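Local coordinates for protein desulfoferrodoxin (Rbo) (Treponema pallidum subsp. pallidum str. Nichols, PDB 1Y07) that probably reduces superoxide to hydrogen peroxide at its mononuclear iron centre, as a class III superoxide reductase, at residues 2-10 / 80-89. Residues are numbered along the deposited sequence; the frame is centred on the assembly and turned at random.
Sequences GRELSFFLQ and WVCLKTRKGI
Strand 5-9 packs face to face on strand 80-85, running nearly antiparallel at 158° with the axes 10.2 Å apart. Between the two strands the contact is made by side chains.

At one end, Arg3 reaches over to the turn that joins strand 80-85 to strand 88-93. Its chain bends at chi3 (70°), which sets the guanidinium end-on to the carbonyl of Thr85. Arg3 NH1 and NH2 both donate to Thr85 O, at 2.9 and 3.2 Å, with the oxygen close to the guanidinium plane. NH2 also makes a weak bond to Gly88 O. Arg86 O stands over one face of the group and Lys84 CD over the other.

Lys84 NZ donates to Arg3 O at 3.1 Å, from above the carbonyl plane, and weakly to Gly2 O. A water accepts from both this NZ and Leu5 N.

The small N-terminal sheet of strands 5-9 and 16-20 lies on one face of the four-stranded sheet of the iron-binding domain; Val81 and Leu83 pack on strand 101-105. Strand 88-93 is outermost in that four-stranded sheet within the chain; at Gly88 and Ile89 it pairs antiparallel with a strand of the second subunit, so the sheet runs on across the interface.

Leu5 CD1 touches Cys82 SG at 3.8 Å, and Leu5 CD2 meets Ile89 CG2 at 4.1 Å. Cys82 SG also sits at the edge of the Phe7 ring. Phe7 and Trp80 meet obliquely, planes at 34°, with Phe7 CD2 3.4 Å from Trp80 CH2. Leu9 CD2 reaches the edge of the indole at CZ2, while Phe16 stacks on Trp80.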
ATOM      1  N   GLY B   2      -4.949  15.557  -3.225  1.00 37.03           N
ATOM      2  CA  GLY B   2      -3.505  15.323  -3.473  1.00 36.04           C
ATOM      3  C   GLY B   2      -3.148  13.868  -3.304  1.00 34.27           C
ATOM      4  O   GLY B   2      -2.049  13.463  -3.715  1.00 36.10           O
ATOM      5  N   ARG B   3      -4.083  13.094  -2.716  1.00 30.35           N
ATOM      6  CA  ARG B   3      -3.864  11.704  -2.248  1.00 26.97           C
ATOM      7  C   ARG B   3      -2.518  11.573  -1.549  1.00 24.70           C
ATOM      8  O   ARG B   3      -1.620  10.872  -2.007  1.00 23.97           O
ATOM      9  CB  ARG B   3      -3.977  10.710  -3.392  1.00 25.86           C
ATOM     10  CG  ARG B   3      -5.393  10.374  -3.727  1.00 24.37           C
ATOM     11  CD  ARG B   3      -5.517   9.727  -5.110  1.00 22.20           C
ATOM     12  NE  ARG B   3      -4.931   8.389  -5.069  1.00 19.78           N
ATOM     13  CZ  ARG B   3      -3.904   7.936  -5.806  1.00 18.16           C
ATOM     14  NH1 ARG B   3      -3.295   8.694  -6.710  1.00 17.68           N
ATOM     15  NH2 ARG B   3      -3.501   6.691  -5.607  1.00 17.56           N
ATOM     16  N   GLU B   4      -2.399  12.295  -0.442  1.00 21.41           N
ATOM     17  CA  GLU B   4      -1.146  12.517   0.207  1.00 19.73           C
ATOM     18  C   GLU B   4      -0.781  11.325   1.095  1.00 16.81           C
ATOM     19  O   GLU B   4      -1.563  10.934   1.933  1.00 13.58           O
ATOM     20  CB  GLU B   4      -1.286  13.751   1.104  1.00 20.98           C
ATOM     21  CG  GLU B   4       0.031  14.453   1.409  1.00 25.66           C
ATOM     22  CD  GLU B   4      -0.111  15.496   2.534  1.00 30.37           C
ATOM     23  OE1 GLU B   4      -1.171  16.178   2.592  1.00 33.54           O
ATOM     24  OE2 GLU B   4       0.825  15.625   3.373  1.00 33.41           O
ATOM     25  N   LEU B   5       0.423  10.802   0.903  1.00 15.48           N
ATOM     26  CA  LEU B   5       0.951   9.680   1.675  1.00 14.99           C
ATOM     27  C   LEU B   5       1.711  10.145   2.923  1.00 14.49           C
ATOM     28  O   LEU B   5       2.507  11.082   2.865  1.00 15.62           O
ATOM     29  CB  LEU B   5       1.883   8.848   0.805  1.00 15.58           C
ATOM     30  CG  LEU B   5       1.197   7.984  -0.227  1.00 15.83           C
ATOM     31  CD1 LEU B   5       2.215   7.243  -0.991  1.00 15.21           C
ATOM     32  CD2 LEU B   5       0.234   7.008   0.424  1.00 19.00           C
ATOM     33  N   SER B   6       1.429   9.503   4.054  1.00 13.14           N
ATOM     34  CA  SER B   6       2.203   9.668   5.250  1.00 13.42           C
ATOM     35  C   SER B   6       2.643   8.304   5.740  1.00 12.73           C
ATOM     36  O   SER B   6       2.014   7.287   5.410  1.00 11.17           O
ATOM     37  CB  SER B   6       1.378  10.347   6.356  1.00 13.98           C
ATOM     38  OG  SER B   6       0.035   9.843   6.398  1.00 14.86           O
ATOM     39  N   PHE B   7       3.720   8.314   6.532  1.00 13.15           N
ATOM     40  CA  PHE B   7       4.370   7.115   7.023  1.00 13.41           C
ATOM     41  C   PHE B   7       4.610   7.243   8.489  1.00 13.73           C
ATOM     42  O   PHE B   7       5.087   8.274   8.949  1.00 14.32           O
ATOM     43  CB  PHE B   7       5.688   6.911   6.271  1.00 14.05           C
ATOM     44  CG  PHE B   7       5.516   6.901   4.773  1.00 15.34           C
ATOM     45  CD1 PHE B   7       5.699   8.066   4.012  1.00 15.37           C
ATOM     46  CD2 PHE B   7       5.143   5.731   4.122  1.00 13.22           C
ATOM     47  CE1 PHE B   7       5.510   8.035   2.606  1.00 15.89           C
ATOM     48  CE2 PHE B   7       4.954   5.714   2.738  1.00 12.95           C
ATOM     49  CZ  PHE B   7       5.147   6.872   1.998  1.00 14.35           C
ATOM     50  N   PHE B   8       4.276   6.194   9.210  1.00 13.74           N
ATOM     51  CA  PHE B   8       4.394   6.134  10.666  1.00 13.61           C
ATOM     52  C   PHE B   8       5.146   4.826  10.964  1.00 15.06           C
ATOM     53  O   PHE B   8       4.646   3.754  10.639  1.00 14.66           O
ATOM     54  CB  PHE B   8       3.008   6.101  11.305  1.00 12.43           C
ATOM     55  CG  PHE B   8       2.114   7.230  10.853  1.00 12.34           C
ATOM     56  CD1 PHE B   8       1.494   7.189   9.632  1.00 14.25           C
ATOM     57  CD2 PHE B   8       1.911   8.333  11.659  1.00 12.53           C
ATOM     58  CE1 PHE B   8       0.682   8.230   9.210  1.00 15.05           C
ATOM     59  CE2 PHE B   8       1.113   9.378  11.231  1.00 12.84           C
ATOM     60  CZ  PHE B   8       0.491   9.311   9.986  1.00 15.65           C
ATOM     61  N   LEU B   9       6.301   4.922  11.614  1.00 16.22           N
ATOM     62  CA  LEU B   9       7.203   3.781  11.744  1.00 17.77           C
ATOM     63  C   LEU B   9       7.522   3.468  13.199  1.00 18.93           C
ATOM     64  O   LEU B   9       7.955   4.339  13.940  1.00 17.57           O
ATOM     65  CB  LEU B   9       8.498   4.050  10.979  1.00 19.29           C
ATOM     66  CG  LEU B   9       8.406   4.777   9.617  1.00 22.45           C
ATOM     67  CD1 LEU B   9       9.780   5.093   9.144  1.00 24.84           C
ATOM     68  CD2 LEU B   9       7.734   3.964   8.577  1.00 24.70           C
ATOM     69  N   GLN B  10       7.330   2.203  13.592  1.00 20.29           N
ATOM     70  CA  GLN B  10       7.690   1.709  14.944  1.00 21.84           C
ATOM     71  C   GLN B  10       9.190   1.690  15.163  1.00 21.34           C
ATOM     72  O   GLN B  10       9.923   1.667  14.168  1.00 22.15           O
ATOM     73  CB  GLN B  10       7.211   0.276  15.136  1.00 22.53           C
ATOM     74  CG  GLN B  10       5.803   0.166  15.612  1.00 24.52           C
ATOM     75  CD  GLN B  10       5.540  -1.137  16.339  1.00 26.71           C
ATOM     76  OE1 GLN B  10       5.316  -2.155  15.695  1.00 29.75           O
ATOM     77  NE2 GLN B  10       5.549  -1.106  17.682  1.00 26.01           N
ATOM     78  N   TRP B  80      12.459  -0.283   2.244  1.00 13.97           N
ATOM     79  CA  TRP B  80      11.322  -0.430   1.340  1.00 14.06           C
ATOM     80  C   TRP B  80      11.234   0.782   0.418  1.00 14.26           C
ATOM     81  O   TRP B  80      11.833   1.842   0.689  1.00 13.86           O
ATOM     82  CB  TRP B  80       9.999  -0.696   2.117  1.00 14.18           C
ATOM     83  CG  TRP B  80       9.644   0.299   3.232  1.00 15.75           C
ATOM     84  CD1 TRP B  80       9.734   0.073   4.574  1.00 17.20           C
ATOM     85  CD2 TRP B  80       9.118   1.632   3.091  1.00 14.45           C
ATOM     86  NE1 TRP B  80       9.330   1.183   5.287  1.00 16.96           N
ATOM     87  CE2 TRP B  80       8.948   2.161   4.410  1.00 16.12           C
ATOM     88  CE3 TRP B  80       8.815   2.461   1.995  1.00 12.72           C
ATOM     89  CZ2 TRP B  80       8.492   3.449   4.638  1.00 14.58           C
ATOM     90  CZ3 TRP B  80       8.356   3.746   2.227  1.00 13.94           C
ATOM     91  CH2 TRP B  80       8.170   4.214   3.532  1.00 12.33           C
ATOM     92  N   VAL B  81      10.480   0.618  -0.656  1.00 13.79           N
ATOM     93  CA  VAL B  81      10.146   1.667  -1.595  1.00 13.92           C
ATOM     94  C   VAL B  81       8.632   1.599  -1.777  1.00 13.44           C
ATOM     95  O   VAL B  81       8.064   0.494  -1.913  1.00 14.14           O
ATOM     96  CB  VAL B  81      10.849   1.470  -2.979  1.00 14.16           C
ATOM     97  CG1 VAL B  81      10.319   2.444  -4.012  1.00 14.86           C
ATOM     98  CG2 VAL B  81      12.371   1.572  -2.800  1.00 15.17           C
ATOM     99  N   CYS B  82       8.006   2.755  -1.757  1.00 13.15           N
ATOM    100  CA  CYS B  82       6.563   2.916  -1.979  1.00 13.42           C
ATOM    101  C   CYS B  82       6.377   3.739  -3.264  1.00 14.60           C
ATOM    102  O   CYS B  82       7.082   4.717  -3.481  1.00 15.36           O
ATOM    103  CB  CYS B  82       5.940   3.607  -0.774  1.00 13.40           C
ATOM    104  SG  CYS B  82       4.216   4.060  -0.946  1.00 16.24           S
ATOM    105  N   LEU B  83       5.432   3.352  -4.097  1.00 13.80           N
ATOM    106  CA  LEU B  83       5.109   4.037  -5.321  1.00 14.00           C
ATOM    107  C   LEU B  83       3.698   4.497  -5.262  1.00 14.46           C
ATOM    108  O   LEU B  83       2.794   3.708  -4.963  1.00 16.28           O
ATOM    109  CB  LEU B  83       5.264   3.067  -6.488  1.00 14.56           C
ATOM    110  CG  LEU B  83       5.473   3.664  -7.865  1.00 15.72           C
ATOM    111  CD1 LEU B  83       6.711   4.431  -7.960  1.00 13.83           C
ATOM    112  CD2 LEU B  83       5.360   2.537  -8.907  1.00 16.65           C
ATOM    113  N   LYS B  84       3.495   5.788  -5.472  1.00 13.69           N
ATOM    114  CA  LYS B  84       2.163   6.283  -5.665  1.00 13.73           C
ATOM    115  C   LYS B  84       1.962   6.432  -7.176  1.00 13.60           C
ATOM    116  O   LYS B  84       2.824   6.980  -7.841  1.00 14.52           O
ATOM    117  CB  LYS B  84       1.960   7.655  -4.996  1.00 14.27           C
ATOM    118  CG  LYS B  84       0.596   8.217  -5.407  1.00 17.13           C
ATOM    119  CD  LYS B  84       0.168   9.421  -4.622  1.00 20.80           C
ATOM    120  CE  LYS B  84       0.889  10.648  -4.974  1.00 21.91           C
ATOM    121  NZ  LYS B  84       0.313  11.780  -4.191  1.00 22.37           N
ATOM    122  N   THR B  85       0.860   5.920  -7.692  1.00 13.81           N
ATOM    123  CA  THR B  85       0.479   6.032  -9.086  1.00 14.44           C
ATOM    124  C   THR B  85      -0.884   6.697  -9.147  1.00 14.64           C
ATOM    125  O   THR B  85      -1.537   6.946  -8.117  1.00 15.00           O
ATOM    126  CB  THR B  85       0.436   4.667  -9.797  1.00 14.68           C
ATOM    127  OG1 THR B  85      -0.639   3.870  -9.290  1.00 15.05           O
ATOM    128  CG2 THR B  85       1.700   3.822  -9.508  1.00 15.86           C
ATOM    129  N   ARG B  86      -1.321   6.986 -10.372  1.00 14.87           N
ATOM    130  CA  ARG B  86      -2.622   7.607 -10.588  1.00 15.70           C
ATOM    131  C   ARG B  86      -3.751   6.765 -10.030  1.00 14.63           C
ATOM    132  O   ARG B  86      -4.705   7.305  -9.439  1.00 14.97           O
ATOM    133  CB  ARG B  86      -2.836   7.933 -12.079  1.00 17.29           C
ATOM    134  CG  ARG B  86      -2.052   9.220 -12.522  1.00 22.59           C
ATOM    135  CD  ARG B  86      -2.631   9.977 -13.744  1.00 27.88           C
ATOM    136  NE  ARG B  86      -3.248  11.249 -13.340  1.00 34.00           N
ATOM    137  CZ  ARG B  86      -3.791  12.149 -14.181  1.00 38.38           C
ATOM    138  NH1 ARG B  86      -3.796  11.949 -15.512  1.00 40.10           N
ATOM    139  NH2 ARG B  86      -4.325  13.282 -13.691  1.00 40.66           N
ATOM    140  N   LYS B  87      -3.640   5.449 -10.213  1.00 14.35           N
ATOM    141  CA  LYS B  87      -4.720   4.496  -9.851  1.00 13.76           C
ATOM    142  C   LYS B  87      -4.598   3.887  -8.473  1.00 14.54           C
ATOM    143  O   LYS B  87      -5.563   3.347  -7.979  1.00 13.72           O
ATOM    144  CB  LYS B  87      -4.868   3.384 -10.907  1.00 13.86           C
ATOM    145  CG  LYS B  87      -5.096   3.937 -12.281  1.00 14.32           C
ATOM    146  CD  LYS B  87      -6.394   4.793 -12.409  1.00 16.80           C
ATOM    147  CE  LYS B  87      -6.808   5.104 -13.843  1.00 19.30           C
ATOM    148  NZ  LYS B  87      -7.597   3.937 -14.385  1.00 22.07           N
ATOM    149  N   GLY B  88      -3.431   3.984  -7.863  1.00 14.81           N
ATOM    150  CA  GLY B  88      -3.185   3.359  -6.593  1.00 15.45           C
ATOM    151  C   GLY B  88      -1.830   3.568  -5.957  1.00 14.62           C
ATOM    152  O   GLY B  88      -1.130   4.548  -6.213  1.00 14.57           O
ATOM    153  N   ILE B  89      -1.482   2.648  -5.062  1.00 14.05           N
ATOM    154  CA  ILE B  89      -0.212   2.685  -4.324  1.00 13.19           C
ATOM    155  C   ILE B  89       0.349   1.265  -4.325  1.00 12.14           C
ATOM    156  O   ILE B  89      -0.419   0.285  -4.411  1.00 11.85           O
ATOM    157  CB  ILE B  89      -0.317   3.232  -2.851  1.00 13.95           C
ATOM    158  CG1 ILE B  89      -1.205   2.368  -1.967  1.00 16.39           C
ATOM    159  CG2 ILE B  89      -0.684   4.712  -2.852  1.00 15.22           C
ATOM    160  CD1 ILE B  89      -1.165   2.744  -0.549  1.00 17.50           C
TER
HETATM  161  O   HOH W   1       2.050  11.807  -1.446  1.00 37.08           O